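Local coordinates for putative surface anchored protein (Clostridium perfringens B, PDB 4NI6) that probably serves as one repeat domain in the Ig-like shaft of a bacterial cell-surface adhesin, a shaft stabilised by self-generated Thr-Gln ester cross-links, at residues A8-N13 against G30-D35; Y48-K53 against V100-E105; L54-D59 against V94-V99; V107-D112 against D120-V125. One frame throughout, in Å; residues are numbered along the deposited sequence.

Contact 1. Residues A8-N13 against G30-D35; sequences AADGVN and GVDVKD
Asp10 reaches across to Asp32 from the tip of a turn and takes its backbone N-H, with Asp32 N 2.6 Å from Asp10 OD1. The approach is from above the carboxylate plane. CG of Asp10 stands anti to its carbonyl carbon (chi1 -65°), which swings the carboxylate over the start of strand 31-39. The two aspartate side chains cross nearly at right angles, their carboxylate planes 85° apart, and Asp10 OD1 lies 3.7 Å from Asp32 OD2. That proximity of like charge is probably eased by the partners each carboxylate has: the N-H of Asp32 for Asp10, and the amide of Asn89 for OD1 of Asp32. In the other direction Asp10 N donates to Asp32 O at 2.9 Å, so Asp10 is tied to Asp32 through both backbone and side chain.

On the buried face the small methyl of Ala9 meets one branch of Val31, CB to CG1 3.9 Å, where Val22 and Leu137 also pack; small and beta-branched apolar groups suit this buried face of the sheet. Ala8 and Lys34 form the hydrogen-bonded pair, and the lysine stem runs outward along the more exposed face. A water accepts from Gly11 N and donates to Asp32 O, filling in where the chain bends away from its neighbour.

Asp10 and Gly11 both have positive phi, a conformation glycine adopts easily. With mutual bonds between Ala9 and Val12, they form a type I' turn, the classic connection of a tight two-residue beta hairpin, here at the edge of an Ig-like sheet.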
loop_
_atom_site.group_PDB
_atom_site.type_symbol
_atom_site.label_atom_id
_atom_site.label_comp_id
_atom_site.label_asym_id
_atom_site.label_seq_id
_atom_site.Cartn_x
_atom_site.Cartn_y
_atom_site.Cartn_z
ATOM N N ALA A 8 -2.497 -3.937 7.327
ATOM C CA ALA A 8 -2.966 -4.879 8.347
ATOM C C ALA A 8 -2.285 -6.201 8.079
ATOM O O ALA A 8 -2.291 -6.720 6.951
ATOM C CB ALA A 8 -4.469 -5.049 8.277
ATOM N N ALA A 9 -1.707 -6.766 9.137
ATOM C CA ALA A 9 -0.999 -8.038 9.058
ATOM C C ALA A 9 -1.722 -9.020 9.977
ATOM O O ALA A 9 -1.802 -8.808 11.197
ATOM C CB ALA A 9 0.427 -7.832 9.526
ATOM N N ASP A 10 -2.433 -9.970 9.379
ATOM C CA ASP A 10 -3.337 -10.827 10.152
ATOM C C ASP A 10 -4.323 -9.973 10.988
ATOM O O ASP A 10 -4.721 -10.343 12.076
ATOM C CB ASP A 10 -2.544 -11.842 10.987
ATOM C CG ASP A 10 -1.751 -12.877 10.042
ATOM O OD1 ASP A 10 -2.203 -13.187 8.710
ATOM O OD2 ASP A 10 -0.862 -13.565 10.772
ATOM N N GLY A 11 -4.796 -8.870 10.413
ATOM C CA GLY A 11 -5.823 -8.072 11.072
ATOM C C GLY A 11 -5.277 -6.993 11.995
ATOM O O GLY A 11 -6.028 -6.093 12.409
ATOM N N VAL A 12 -3.968 -7.057 12.269
ATOM C CA VAL A 12 -3.291 -6.115 13.177
ATOM C C VAL A 12 -2.811 -4.901 12.366
ATOM O O VAL A 12 -2.044 -5.068 11.440
ATOM C CB VAL A 12 -2.077 -6.783 13.839
ATOM C CG1 VAL A 12 -1.372 -5.766 14.715
ATOM C CG2 VAL A 12 -2.526 -8.011 14.644
ATOM N N ASN A 13 -3.283 -3.702 12.709
ATOM C CA ASN A 13 -3.026 -2.502 11.914
ATOM C C ASN A 13 -1.694 -1.894 12.274
ATOM O O ASN A 13 -1.348 -1.797 13.459
ATOM C CB ASN A 13 -4.108 -1.444 12.161
ATOM C CG ASN A 13 -5.453 -1.846 11.625
ATOM O OD1 ASN A 13 -5.536 -2.435 10.547
ATOM N ND2 ASN A 13 -6.498 -1.236 12.190
ATOM N N GLY A 30 2.483 -18.230 7.215
ATOM C CA GLY A 30 2.441 -16.990 6.439
ATOM C C GLY A 30 1.644 -15.930 7.171
ATOM O O GLY A 30 1.061 -16.172 8.227
ATOM N N VAL A 31 1.498 -14.795 6.497
ATOM C CA VAL A 31 0.884 -13.582 7.057
ATOM C C VAL A 31 -0.064 -13.043 5.985
ATOM O O VAL A 31 0.351 -12.842 4.847
ATOM C CB VAL A 31 1.981 -12.537 7.382
ATOM C CG1 VAL A 31 1.373 -11.276 7.976
ATOM C CG2 VAL A 31 3.035 -13.134 8.324
ATOM N N ASP A 32 -1.347 -12.893 6.324
ATOM C CA ASP A 32 -2.292 -12.205 5.427
ATOM C C ASP A 32 -2.068 -10.705 5.470
ATOM O O ASP A 32 -2.114 -10.106 6.539
ATOM C CB ASP A 32 -3.733 -12.542 5.808
ATOM C CG ASP A 32 -4.005 -14.034 5.810
ATOM O OD1 ASP A 32 -3.262 -14.798 5.149
ATOM O OD2 ASP A 32 -4.954 -14.446 6.502
ATOM N N VAL A 33 -1.755 -10.109 4.325
ATOM C CA VAL A 33 -1.376 -8.698 4.317
ATOM C C VAL A 33 -2.377 -7.934 3.464
ATOM O O VAL A 33 -2.596 -8.270 2.305
ATOM C CB VAL A 33 0.030 -8.488 3.729
ATOM C CG1 VAL A 33 0.416 -7.002 3.726
ATOM C CG2 VAL A 33 1.053 -9.290 4.519
ATOM N N LYS A 34 -3.043 -6.981 4.096
ATOM C CA LYS A 34 -4.020 -6.133 3.423
ATOM C C LYS A 34 -3.613 -4.683 3.647
ATOM O O LYS A 34 -2.764 -4.367 4.493
ATOM C CB LYS A 34 -5.424 -6.347 4.011
ATOM C CG LYS A 34 -6.020 -7.715 3.766
ATOM C CD LYS A 34 -7.386 -7.828 4.418
ATOM C CE LYS A 34 -7.718 -9.276 4.746
ATOM N NZ LYS A 34 -9.183 -9.532 4.701
ATOM N N ASP A 35 -4.081 -3.788 2.786
ATOM C CA ASP A 35 -3.759 -2.376 2.939
ATOM C C ASP A 35 -5.012 -1.540 2.680
ATOM O O ASP A 35 -5.797 -1.857 1.774
ATOM C CB ASP A 35 -2.696 -1.976 1.906
ATOM C CG ASP A 35 -2.005 -0.660 2.230
ATOM O OD1 ASP A 35 -1.474 -0.568 3.370
ATOM O OD2 ASP A 35 -1.916 0.248 1.366
HETATM O O HOH W 1 -4.674 -8.557 7.504
#

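Contact 2. Residues Y48-K53 against V100-E105; sequences YNLTGK and VFENAE
Tyr48 brings its ring obliquely against the end of the partner strand, CD2 3.6 Å from Glu105 C and 4.2 Å from Ala104 CB; the small methyl lets the ring approach the backbone closely, while the hydroxyl reaches Gln123. Leu50 shares this buried face. Its CG is anti to the backbone N (chi1 179°), carrying CD1 to within 3.5 Å of Glu102 OE2. The glutamate chain bends at chi2 (-73°) and folds back across the strands, bringing OE2 3.2 Å from Gly52 CA. Glycine suits that position because the carboxylate lies just where a side chain would begin.

On the other face Asn49 and Glu105 run side by side, amide and carboxylate planes 71° apart. Asn49 OD1 and Glu105 OE1, both acceptors, are 3.0 Å from each other and share no bond; the amide nitrogen turns to Glu72 in a weak one. Thr51 bonds through its hydroxyl to Thr70, and Lys53 makes a salt bridge with Glu65.

Three antiparallel pairs with reciprocal backbone bonds join the strands. Strand 47-57 is flanked on its other edge by strand 63-74, strand 97-106 by strand 121-139, and Ile37 of strand 31-39 packs against Leu50 and Glu102.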
loop_
_atom_site.group_PDB
_atom_site.type_symbol
_atom_site.label_atom_id
_atom_site.label_comp_id
_atom_site.label_asym_id
_atom_site.label_seq_id
_atom_site.Cartn_x
_atom_site.Cartn_y
_atom_site.Cartn_z
ATOM N N TYR A 48 -9.050 4.424 -11.669
ATOM C CA TYR A 48 -7.595 4.439 -11.451
ATOM C C TYR A 48 -7.068 3.018 -11.425
ATOM O O TYR A 48 -7.780 2.117 -10.987
ATOM C CB TYR A 48 -7.232 5.114 -10.117
ATOM C CG TYR A 48 -7.525 6.601 -10.096
ATOM C CD1 TYR A 48 -8.837 7.076 -9.942
ATOM C CD2 TYR A 48 -6.493 7.516 -10.149
ATOM C CE1 TYR A 48 -9.120 8.445 -9.987
ATOM C CE2 TYR A 48 -6.758 8.875 -10.211
ATOM C CZ TYR A 48 -8.068 9.323 -10.086
ATOM O OH TYR A 48 -8.382 10.679 -10.189
ATOM N N ASN A 49 -5.879 2.834 -11.986
ATOM C CA ASN A 49 -5.127 1.608 -11.788
ATOM C C ASN A 49 -4.372 1.761 -10.461
ATOM O O ASN A 49 -3.487 2.608 -10.343
ATOM C CB ASN A 49 -4.071 1.471 -12.896
ATOM C CG ASN A 49 -4.579 1.792 -14.323
ATOM O OD1 ASN A 49 -3.948 2.568 -15.079
ATOM N ND2 ASN A 49 -5.617 1.113 -14.748
ATOM N N LEU A 50 -4.671 0.896 -9.481
ATOM C CA LEU A 50 -4.008 0.935 -8.170
ATOM C C LEU A 50 -3.007 -0.204 -8.099
ATOM O O LEU A 50 -3.409 -1.375 -8.163
ATOM C CB LEU A 50 -5.047 0.816 -7.062
ATOM C CG LEU A 50 -4.444 0.828 -5.644
ATOM C CD1 LEU A 50 -3.810 2.168 -5.313
ATOM C CD2 LEU A 50 -5.467 0.445 -4.587
ATOM N N THR A 51 -1.739 0.143 -8.037
ATOM C CA THR A 51 -0.689 -0.883 -7.832
ATOM C C THR A 51 -0.129 -0.785 -6.434
ATOM O O THR A 51 0.381 0.238 -6.013
ATOM C CB THR A 51 0.465 -0.697 -8.828
ATOM O OG1 THR A 51 -0.030 -0.860 -10.159
ATOM C CG2 THR A 51 1.595 -1.735 -8.566
ATOM N N GLY A 52 -0.241 -1.890 -5.696
ATOM C CA GLY A 52 0.382 -2.011 -4.379
ATOM C C GLY A 52 1.539 -2.970 -4.420
ATOM O O GLY A 52 1.518 -3.937 -5.163
ATOM N N LYS A 53 2.598 -2.582 -3.732
ATOM C CA LYS A 53 3.793 -3.413 -3.626
ATOM C C LYS A 53 4.144 -3.625 -2.174
ATOM O O LYS A 53 4.088 -2.714 -1.346
ATOM C CB LYS A 53 4.957 -2.760 -4.338
ATOM C CG LYS A 53 4.757 -2.694 -5.846
ATOM C CD LYS A 53 5.894 -1.977 -6.535
ATOM C CE LYS A 53 5.642 -1.912 -8.036
ATOM N NZ LYS A 53 5.516 -3.302 -8.577
ATOM N N VAL A 100 4.429 -1.402 2.717
ATOM C CA VAL A 100 3.534 -1.308 1.555
ATOM C C VAL A 100 3.640 0.038 0.862
ATOM O O VAL A 100 3.630 1.070 1.536
ATOM C CB VAL A 100 2.076 -1.544 1.948
ATOM C CG1 VAL A 100 1.144 -1.416 0.740
ATOM C CG2 VAL A 100 1.895 -2.914 2.600
ATOM N N PHE A 101 3.881 -0.034 -0.446
ATOM C CA PHE A 101 3.828 1.123 -1.344
ATOM C C PHE A 101 2.507 1.074 -2.133
ATOM O O PHE A 101 2.033 -0.003 -2.502
ATOM C CB PHE A 101 4.961 1.010 -2.328
ATOM C CG PHE A 101 6.323 1.383 -1.806
ATOM C CD1 PHE A 101 6.557 1.699 -0.475
ATOM C CD2 PHE A 101 7.401 1.390 -2.689
ATOM C CE1 PHE A 101 7.829 2.021 -0.026
ATOM C CE2 PHE A 101 8.680 1.724 -2.251
ATOM C CZ PHE A 101 8.896 2.027 -0.917
ATOM N N GLU A 102 1.953 2.256 -2.477
ATOM C CA GLU A 102 0.740 2.342 -3.317
ATOM C C GLU A 102 0.904 3.443 -4.360
ATOM O O GLU A 102 1.504 4.477 -4.073
ATOM C CB GLU A 102 -0.468 2.698 -2.463
ATOM C CG GLU A 102 -0.898 1.638 -1.473
ATOM C CD GLU A 102 -1.576 0.402 -2.067
ATOM O OE1 GLU A 102 -1.907 -0.529 -1.270
ATOM O OE2 GLU A 102 -1.662 0.254 -3.293
ATOM N N ASN A 103 0.465 3.137 -5.570
ATOM C CA ASN A 103 0.510 4.069 -6.688
ATOM C C ASN A 103 -0.828 3.992 -7.407
ATOM O O ASN A 103 -1.217 2.949 -7.930
ATOM C CB ASN A 103 1.605 3.629 -7.607
ATOM C CG ASN A 103 1.851 4.606 -8.728
ATOM O OD1 ASN A 103 2.769 5.419 -8.671
ATOM N ND2 ASN A 103 1.005 4.555 -9.744
ATOM N N ALA A 104 -1.503 5.142 -7.497
ATOM C CA ALA A 104 -2.793 5.237 -8.216
ATOM C C ALA A 104 -2.586 6.099 -9.457
ATOM O O ALA A 104 -2.148 7.242 -9.356
ATOM C CB ALA A 104 -3.844 5.900 -7.344
ATOM N N GLU A 105 -2.873 5.528 -10.609
ATOM C CA GLU A 105 -2.734 6.244 -11.870
ATOM C C GLU A 105 -4.094 6.268 -12.574
ATOM O O GLU A 105 -4.685 5.221 -12.835
ATOM C CB GLU A 105 -1.735 5.523 -12.765
ATOM C CG GLU A 105 -1.574 6.154 -14.153
ATOM C CD GLU A 105 -0.885 5.216 -15.117
ATOM O OE1 GLU A 105 -1.306 4.042 -15.249
ATOM O OE2 GLU A 105 0.097 5.654 -15.735
#

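Contact 3. Residues L54-D59 against V94-V99; sequences LMHVKD and VGEKYV
A histidine-carboxylate bond closes the fraying end of this strand pair: His56 NE2 donates to Glu96 OE1 at 2.7 Å, almost straight at 174°. It lies at the end of an antiparallel beta pairing within an Ig-like sheet, between strands 47-57 and 97-106, where the short segments have already splayed to 144°. The acceptor oxygen lies in the imidazole plane and offers its anti lone pair, yet the carboxylate itself stands at 89° to the ring. His56 has CG anti to the backbone N, while Glu96 bends at chi2, so the two chains converge beyond the last firm backbone pairing. The acidic partner would be expected to favour a protonated imidazole.

Tyr98, opposite His56 in the non-hydrogen-bonded pair, sets its ring nearly parallel to the imidazole but slid aside, centroids 5.1 Å apart. Contact is mainly from Tyr98 CE2 to His56 CB, 3.6 Å, with the hydroxyl over one face of the imidazole and bonded to Gln93 N. Deeper in the domain, Leu54 CD1 packs on Tyr98 CB at 3.8 Å, beside Leu137 and Val66.

Across the sheet, the beta-branched Val57 and Val99 suit extended backbone, and their branches press tightly together, CG2 to CG1 3.5 Å. Met55, the hydrogen-bonded partner of Val99, exchanges backbone bonds with it. Where the strands part, a single water takes over the bridging: it accepts from Lys97 N and donates to Val57 O and to Glu96 OE1, the last at 2.7 Å.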
loop_
_atom_site.group_PDB
_atom_site.type_symbol
_atom_site.label_atom_id
_atom_site.label_comp_id
_atom_site.label_asym_id
_atom_site.label_seq_id
_atom_site.Cartn_x
_atom_site.Cartn_y
_atom_site.Cartn_z
ATOM N N LEU A 54 4.519 -4.866 -1.846
ATOM C CA LEU A 54 5.029 -5.199 -0.523
ATOM C C LEU A 54 6.545 -5.325 -0.660
ATOM O O LEU A 54 7.026 -6.164 -1.419
ATOM C CB LEU A 54 4.429 -6.523 -0.030
ATOM C CG LEU A 54 4.775 -6.948 1.388
ATOM C CD1 LEU A 54 4.311 -5.915 2.401
ATOM C CD2 LEU A 54 4.172 -8.312 1.686
ATOM N N MET A 55 7.275 -4.457 0.030
ATOM C CA MET A 55 8.734 -4.358 -0.108
ATOM C C MET A 55 9.418 -4.823 1.178
ATOM O O MET A 55 9.057 -4.377 2.261
ATOM C CB MET A 55 9.108 -2.898 -0.324
ATOM C CG MET A 55 8.377 -2.221 -1.490
ATOM S SD MET A 55 8.618 -2.995 -3.119
ATOM C CE MET A 55 10.328 -2.578 -3.359
ATOM N N HIS A 56 10.393 -5.707 1.039
ATOM C CA HIS A 56 11.281 -6.084 2.130
ATOM C C HIS A 56 12.287 -4.982 2.331
ATOM O O HIS A 56 12.981 -4.569 1.394
ATOM C CB HIS A 56 11.932 -7.409 1.753
ATOM C CG HIS A 56 12.916 -7.930 2.748
ATOM N ND1 HIS A 56 13.868 -8.807 2.387
ATOM C CD2 HIS A 56 13.103 -7.685 4.101
ATOM C CE1 HIS A 56 14.576 -9.184 3.468
ATOM N NE2 HIS A 56 14.139 -8.488 4.516
ATOM N N VAL A 57 12.287 -4.412 3.531
ATOM C CA VAL A 57 13.197 -3.316 3.903
ATOM C C VAL A 57 14.427 -3.872 4.594
ATOM O O VAL A 57 14.331 -4.385 5.712
ATOM C CB VAL A 57 12.533 -2.331 4.884
ATOM C CG1 VAL A 57 13.449 -1.149 5.170
ATOM C CG2 VAL A 57 11.186 -1.881 4.359
ATOM N N LYS A 58 15.586 -3.722 3.964
ATOM C CA LYS A 58 16.828 -4.219 4.538
ATOM C C LYS A 58 17.463 -3.195 5.471
ATOM O O LYS A 58 17.135 -2.012 5.422
ATOM C CB LYS A 58 17.787 -4.635 3.430
ATOM C CG LYS A 58 17.224 -5.761 2.583
ATOM C CD LYS A 58 18.243 -6.288 1.600
ATOM C CE LYS A 58 18.203 -7.809 1.559
ATOM N NZ LYS A 58 19.287 -8.372 0.709
ATOM N N ASP A 59 18.301 -3.671 6.383
ATOM C CA ASP A 59 18.962 -2.784 7.338
ATOM C C ASP A 59 19.686 -1.633 6.632
ATOM O O ASP A 59 19.763 -0.524 7.162
ATOM C CB ASP A 59 19.942 -3.567 8.211
ATOM N N VAL A 94 10.799 -14.469 9.315
ATOM C CA VAL A 94 10.909 -14.092 10.722
ATOM C C VAL A 94 12.081 -13.152 10.938
ATOM O O VAL A 94 13.204 -13.402 10.455
ATOM C CB VAL A 94 10.981 -15.325 11.645
ATOM C CG1 VAL A 94 11.466 -14.966 13.055
ATOM C CG2 VAL A 94 9.619 -15.990 11.694
ATOM N N GLY A 95 11.841 -12.081 11.691
ATOM C CA GLY A 95 12.876 -11.097 11.943
ATOM C C GLY A 95 12.907 -9.919 10.989
ATOM O O GLY A 95 13.643 -8.959 11.222
ATOM N N GLU A 96 12.150 -9.982 9.888
ATOM C CA GLU A 96 12.239 -8.974 8.847
ATOM C C GLU A 96 11.093 -7.982 8.846
ATOM O O GLU A 96 10.008 -8.226 9.387
ATOM C CB GLU A 96 12.414 -9.668 7.494
ATOM C CG GLU A 96 13.673 -10.543 7.388
ATOM C CD GLU A 96 14.967 -9.773 7.630
ATOM O OE1 GLU A 96 15.202 -8.744 6.932
ATOM O OE2 GLU A 96 15.658 -10.097 8.625
ATOM N N LYS A 97 11.404 -6.857 8.229
ATOM C CA LYS A 97 10.513 -5.708 8.115
ATOM C C LYS A 97 10.074 -5.515 6.672
ATOM O O LYS A 97 10.877 -5.640 5.758
ATOM C CB LYS A 97 11.253 -4.457 8.593
ATOM C CG LYS A 97 10.424 -3.177 8.572
ATOM C CD LYS A 97 11.311 -1.964 8.791
ATOM C CE LYS A 97 11.594 -1.720 10.258
ATOM N NZ LYS A 97 12.374 -0.457 10.413
ATOM N N TYR A 98 8.780 -5.246 6.505
ATOM C CA TYR A 98 8.170 -5.057 5.184
ATOM C C TYR A 98 7.312 -3.816 5.192
ATOM O O TYR A 98 6.664 -3.513 6.156
ATOM C CB TYR A 98 7.284 -6.248 4.802
ATOM C CG TYR A 98 8.048 -7.572 4.813
ATOM C CD1 TYR A 98 8.229 -8.317 6.006
ATOM C CD2 TYR A 98 8.626 -8.054 3.671
ATOM C CE1 TYR A 98 9.029 -9.470 6.046
ATOM C CE2 TYR A 98 9.431 -9.184 3.698
ATOM C CZ TYR A 98 9.593 -9.899 4.876
ATOM O OH TYR A 98 10.314 -11.062 4.878
ATOM N N VAL A 99 7.260 -3.120 4.046
ATOM C CA VAL A 99 6.451 -1.902 3.897
ATOM C C VAL A 99 5.635 -1.951 2.612
ATOM O O VAL A 99 6.081 -2.463 1.606
ATOM C CB VAL A 99 7.357 -0.648 3.979
ATOM C CG1 VAL A 99 8.361 -0.581 2.828
ATOM C CG2 VAL A 99 6.555 0.652 4.064
HETATM O O HOH W 2 14.240 -6.283 7.536
#

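Contact 4. Residues V107-D112 against D120-V125; sequences VENLID and DTKQVV
Thr121 O receives two backbone donors, Leu110 N at 2.9 Å and Ile111 N at 3.0 Å, and Ile111 O in turn takes the N-H of Asp120 at 2.9 Å together with a weak bond from Thr121 N. Two consecutive residues thus face Ile111, the definition of a classic beta bulge. The extra residue probably contributes to the bend of the chain; the short segments 109-111 and 121-125 lie at 73° rather than running antiparallel. Thr121 OG1 braces the bulge by donating to Asp120 OD1 at 2.7 Å, meeting it from above the carboxylate plane. That role suits Thr and Asp next to one another: a compact donor beside a short acceptor.

Asp120 OD2 also comes within 3.6 Å of Asp112 OD1. Their planes stand 83° apart, and the exposed setting probably lets solvent screen the two charges. At the far end, in one of its two conformers, Lys122 extends past Asn109 and Glu108 to a water also bonded to Val107 O.

Packing is thin. Ile111 crosses Gln123 at about a right angle, its CD1 3.9 Å from Gln123 CA, and Leu110 CD1 only grazes Gln123 OE1. The Gln123 amide is engaged inward, with Tyr48 OH and the carbonyl of Asp41. The hairpin of strands 109-111 and 121-139 projects from the end of the domain, while Leu110 turns to Tyr48 of strand 47-57 and residues 122-125 pass on beside strand 97-106.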
loop_
_atom_site.group_PDB
_atom_site.type_symbol
_atom_site.label_atom_id
_atom_site.label_comp_id
_atom_site.label_asym_id
_atom_site.label_seq_id
_atom_site.Cartn_x
_atom_site.Cartn_y
_atom_site.Cartn_z
ATOM N N VAL A 107 -6.995 6.122 -15.326
ATOM C CA VAL A 107 -7.125 5.444 -16.597
ATOM C C VAL A 107 -7.168 6.450 -17.764
ATOM O O VAL A 107 -6.554 6.227 -18.812
ATOM C CB VAL A 107 -8.381 4.549 -16.619
ATOM C CG1 VAL A 107 -8.629 3.974 -18.009
ATOM C CG2 VAL A 107 -8.236 3.418 -15.595
ATOM N N GLU A 108 -7.882 7.548 -17.542
ATOM C CA GLU A 108 -8.035 8.620 -18.531
ATOM C C GLU A 108 -7.001 9.721 -18.318
ATOM O O GLU A 108 -6.494 9.909 -17.206
ATOM C CB GLU A 108 -9.441 9.208 -18.430
ATOM C CG GLU A 108 -10.553 8.183 -18.515
ATOM C CD GLU A 108 -10.697 7.591 -19.897
ATOM O OE1 GLU A 108 -11.344 6.530 -20.015
ATOM O OE2 GLU A 108 -10.217 8.219 -20.868
ATOM N N ASN A 109 -6.730 10.490 -19.375
ATOM C CA ASN A 109 -5.978 11.724 -19.206
ATOM C C ASN A 109 -6.827 12.733 -18.439
ATOM O O ASN A 109 -7.971 12.999 -18.819
ATOM C CB ASN A 109 -5.566 12.293 -20.578
ATOM C CG ASN A 109 -4.461 11.477 -21.235
ATOM O OD1 ASN A 109 -3.617 10.884 -20.562
ATOM N ND2 ASN A 109 -4.467 11.443 -22.565
ATOM N N LEU A 110 -6.266 13.302 -17.376
ATOM C CA LEU A 110 -6.991 14.226 -16.519
ATOM C C LEU A 110 -6.228 15.537 -16.290
ATOM O O LEU A 110 -6.773 16.461 -15.694
ATOM C CB LEU A 110 -7.299 13.574 -15.167
ATOM C CG LEU A 110 -8.203 12.332 -15.159
ATOM C CD1 LEU A 110 -8.261 11.747 -13.751
ATOM C CD2 LEU A 110 -9.606 12.684 -15.648
ATOM N N ILE A 111 -5.014 15.637 -16.848
ATOM C CA ILE A 111 -4.119 16.792 -16.643
ATOM C C ILE A 111 -3.463 17.226 -17.968
ATOM O O ILE A 111 -3.212 16.389 -18.840
ATOM C CB ILE A 111 -3.000 16.448 -15.633
ATOM C CG1 ILE A 111 -3.588 16.256 -14.232
ATOM C CG2 ILE A 111 -1.913 17.520 -15.636
ATOM C CD1 ILE A 111 -2.600 15.706 -13.232
ATOM N N ASP A 112 -3.287 18.530 -18.161
ATOM C CA ASP A 112 -2.533 19.031 -19.316
ATOM C C ASP A 112 -1.087 19.357 -18.942
ATOM O O ASP A 112 -0.839 20.270 -18.157
ATOM C CB ASP A 112 -3.230 20.264 -19.908
ATOM C CG ASP A 112 -2.535 20.804 -21.153
ATOM O OD1 ASP A 112 -1.392 20.380 -21.463
ATOM O OD2 ASP A 112 -3.132 21.692 -21.797
ATOM N N ASP A 120 -3.498 15.537 -21.614
ATOM C CA ASP A 120 -2.512 14.669 -22.250
ATOM C C ASP A 120 -1.783 13.766 -21.256
ATOM O O ASP A 120 -0.920 12.956 -21.653
ATOM C CB ASP A 120 -1.487 15.435 -23.084
ATOM C CG ASP A 120 -0.691 16.451 -22.276
ATOM O OD1 ASP A 120 -0.617 16.346 -21.034
ATOM O OD2 ASP A 120 -0.091 17.347 -22.903
ATOM N N THR A 121 -2.159 13.845 -19.969
ATOM C CA THR A 121 -1.408 13.218 -18.887
ATOM C C THR A 121 -2.368 12.623 -17.882
ATOM O O THR A 121 -3.386 13.194 -17.562
ATOM C CB THR A 121 -0.464 14.223 -18.181
ATOM O OG1 THR A 121 0.475 14.744 -19.136
ATOM C CG2 THR A 121 0.286 13.555 -17.058
ATOM N N LYS A 122 -2.031 11.423 -17.404
ATOM C CA LYS A 122 -2.786 10.733 -16.348
ATOM C C LYS A 122 -2.410 11.322 -14.971
ATOM O O LYS A 122 -1.260 11.720 -14.752
ATOM C CB LYS A 122 -2.508 9.208 -16.378
ATOM C CG LYS A 122 -2.864 8.478 -17.684
ATOM C CD LYS A 122 -2.331 7.032 -17.734
ATOM C CE LYS A 122 -2.494 6.390 -19.118
ATOM N NZ LYS A 122 -2.025 4.977 -19.254
ATOM N N GLN A 123 -3.400 11.481 -14.093
ATOM C CA GLN A 123 -3.145 11.875 -12.709
ATOM C C GLN A 123 -2.497 10.703 -11.969
ATOM O O GLN A 123 -3.049 9.605 -11.966
ATOM C CB GLN A 123 -4.447 12.229 -11.997
ATOM C CG GLN A 123 -4.174 12.758 -10.594
ATOM C CD GLN A 123 -5.428 13.082 -9.832
ATOM O OE1 GLN A 123 -6.478 12.500 -10.055
ATOM N NE2 GLN A 123 -5.304 13.971 -8.879
ATOM N N VAL A 124 -1.321 10.926 -11.393
ATOM C CA VAL A 124 -0.628 9.892 -10.590
ATOM C C VAL A 124 -0.536 10.457 -9.200
ATOM O O VAL A 124 0.009 11.531 -8.982
ATOM C CB VAL A 124 0.774 9.626 -11.169
ATOM C CG1 VAL A 124 1.576 8.750 -10.213
ATOM C CG2 VAL A 124 0.658 8.956 -12.533
ATOM N N VAL A 125 -0.986 9.660 -8.236
ATOM C CA VAL A 125 -0.873 10.004 -6.829
ATOM C C VAL A 125 -0.361 8.752 -6.120
ATOM O O VAL A 125 -0.850 7.636 -6.333
ATOM C CB VAL A 125 -2.240 10.425 -6.255
ATOM C CG1 VAL A 125 -2.104 10.919 -4.832
ATOM C CG2 VAL A 125 -2.840 11.545 -7.118
HETATM O O HOH W 3 -5.055 4.345 -19.426
#

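How the contacts relate
Contacts 2 and 3 are successive parts of one strand pair, 47-57 with 97-106: contact 2 lies nearest the centre of the chain, in regular pairing, whereas contact 3 frays outward and relies on a histidine-carboxylate hydrogen bond and water. Contact 4 reaches the same sheet through strand 121-139 but is a surface hairpin of backbone bonds and polar groups. Contact 1 belongs to the other sheet and is partly buried. The two sheets meet where Asp35 OD2 lies 2.7 Å from Glu102 OE1 and where Val33 packs on Leu54. Contacts 1 and 4 sit on opposite sides of the centre, about 32 Å apart between centres.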